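Local coordinates for antigen MTB48, Mycobacterial protein (Mycobacterium smegmatis, PDB 4WJ1) that is a substrate of the ESX-1 type VII secretion system and is probably involved in DNA conjugation, at least in the recipient strain, at residues D165-S168 / T169-H173. Residues are numbered along the deposited sequence; the frame is centred on the assembly and turned at random.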
loop_
_atom_site.group_PDB
_atom_site.type_symbol
_atom_site.label_atom_id
_atom_site.label_comp_id
_atom_site.label_asym_id
_atom_site.label_seq_id
_atom_site.Cartn_x
_atom_site.Cartn_y
_atom_site.Cartn_z
ATOM N N ASP A 165 -2.301 -10.947 -0.149
ATOM C CA ASP A 165 -3.492 -11.174 0.647
ATOM C C ASP A 165 -3.995 -9.936 1.317
ATOM O O ASP A 165 -5.105 -9.924 1.851
ATOM C CB ASP A 165 -3.221 -12.227 1.687
ATOM C CG ASP A 165 -3.026 -13.581 1.075
ATOM O OD1 ASP A 165 -3.532 -13.854 -0.034
ATOM O OD2 ASP A 165 -2.371 -14.381 1.717
ATOM N N TYR A 166 -3.182 -8.890 1.286
ATOM C CA TYR A 166 -3.572 -7.625 1.881
ATOM C C TYR A 166 -4.496 -6.863 0.937
ATOM O O TYR A 166 -5.215 -5.963 1.354
ATOM C CB TYR A 166 -2.347 -6.789 2.201
ATOM C CG TYR A 166 -2.595 -5.734 3.249
ATOM C CD1 TYR A 166 -3.145 -6.075 4.480
ATOM C CD2 TYR A 166 -2.265 -4.401 3.020
ATOM C CE1 TYR A 166 -3.367 -5.120 5.446
ATOM C CE2 TYR A 166 -2.473 -3.444 3.988
ATOM C CZ TYR A 166 -3.022 -3.812 5.198
ATOM O OH TYR A 166 -3.229 -2.876 6.173
ATOM N N GLN A 167 -4.453 -7.234 -0.339
ATOM C CA GLN A 167 -5.250 -6.570 -1.344
ATOM C C GLN A 167 -6.704 -6.639 -0.930
ATOM O O GLN A 167 -7.400 -5.630 -0.902
ATOM C CB GLN A 167 -5.054 -7.207 -2.721
ATOM C CG GLN A 167 -6.275 -7.072 -3.618
ATOM C CD GLN A 167 -5.926 -7.036 -5.094
ATOM O OE1 GLN A 167 -4.931 -7.630 -5.529
ATOM N NE2 GLN A 167 -6.730 -6.306 -5.874
ATOM N N SER A 168 -7.154 -7.832 -0.565
ATOM C CA SER A 168 -8.546 -7.996 -0.187
ATOM C C SER A 168 -8.845 -7.243 1.116
ATOM O O SER A 168 -9.966 -6.819 1.346
ATOM C CB SER A 168 -8.892 -9.474 -0.044
ATOM O OG SER A 168 -8.718 -9.870 1.290
ATOM N N THR A 169 -7.838 -7.073 1.967
ATOM C CA THR A 169 -8.025 -6.292 3.180
ATOM C C THR A 169 -8.359 -4.850 2.858
ATOM O O THR A 169 -9.296 -4.279 3.414
ATOM C CB THR A 169 -6.782 -6.292 4.065
ATOM O OG1 THR A 169 -6.375 -7.634 4.320
ATOM C CG2 THR A 169 -7.108 -5.627 5.379
ATOM N N LEU A 170 -7.566 -4.259 1.970
ATOM C CA LEU A 170 -7.745 -2.865 1.616
ATOM C C LEU A 170 -9.036 -2.649 0.832
ATOM O O LEU A 170 -9.719 -1.662 1.044
ATOM C CB LEU A 170 -6.551 -2.359 0.824
ATOM C CG LEU A 170 -5.282 -2.296 1.666
ATOM C CD1 LEU A 170 -4.198 -1.530 0.947
ATOM C CD2 LEU A 170 -5.550 -1.724 3.057
ATOM N N GLU A 171 -9.385 -3.576 -0.051
ATOM C CA GLU A 171 -10.676 -3.498 -0.729
ATOM C C GLU A 171 -11.800 -3.519 0.293
ATOM O O GLU A 171 -12.753 -2.741 0.210
ATOM C CB GLU A 171 -10.836 -4.654 -1.705
ATOM C CG GLU A 171 -9.839 -4.618 -2.832
ATOM C CD GLU A 171 -9.940 -5.827 -3.710
ATOM O OE1 GLU A 171 -10.495 -6.847 -3.239
ATOM O OE2 GLU A 171 -9.472 -5.753 -4.868
ATOM N N GLY A 172 -11.676 -4.411 1.271
ATOM C CA GLY A 172 -12.642 -4.488 2.350
ATOM C C GLY A 172 -12.664 -3.196 3.140
ATOM O O GLY A 172 -13.723 -2.671 3.495
ATOM N N HIS A 173 -11.475 -2.674 3.405
ATOM C CA HIS A 173 -11.357 -1.474 4.196
ATOM C C HIS A 173 -12.044 -0.301 3.495
ATOM O O HIS A 173 -12.622 0.550 4.148
ATOM C CB HIS A 173 -9.888 -1.151 4.456
ATOM C CG HIS A 173 -9.685 -0.025 5.429
ATOM N ND1 HIS A 173 -10.119 -0.091 6.736
ATOM C CD2 HIS A 173 -9.111 1.184 5.274
ATOM C CE1 HIS A 173 -9.804 1.038 7.351
ATOM N NE2 HIS A 173 -9.198 1.829 6.495
#
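With CG anti to the backbone N (chi1 -159°), Tyr166 swings its ring alongside its own carbonyl carbon and along the helix, between the side chains of Thr169 and Leu170. Thr169 lies along the CD1/CE1 side of the ring and Leu170 along the CD2/CE2 side: CD1 is 3.6 Å from Thr169 OG1, with CG2 of the same threonine near CE1, whereas CE2 lies 3.6 Å from Leu170 CD2. Both approach the ring obliquely, and the leucine contact is apolar. The next residue, Gln167, also has CG anti to its backbone N and runs extended to its amide, while Glu171, one turn on with its CG beside the backbone N, reaches back to meet it. Gln167 NE2 donates to Glu171 OE2 at 3.0 Å, in a somewhat bent i to i+4 bond with an N-H...O angle of 153°. The amide and carboxylate planes stand 73° apart, and the nitrogen comes from above the carboxylate plane. Beneath it run main-chain bonds of the same spacing, characteristic of an alpha-helix: Leu170 N to Tyr166 O, Glu171 N to Gln167 O and Gly172 N to Ser168 O, each 3.0 Å long. All of this belongs to helix 154-178, in the PPE domain of EspB, a family of the EsxAB clan, where long helices pack side by side in an elongated bundle. Tyr166 and Leu170, both buried, touch Cys210 of helix 187-230 within the PPE part, and Phe60 of helix 40-96, which links them to the PE part. The Tyr166 hydroxyl is hydrogen-bonded to Pro27 O in a loop, which fixes the far end of the ring, and the Thr169 side chain packs on the same proline.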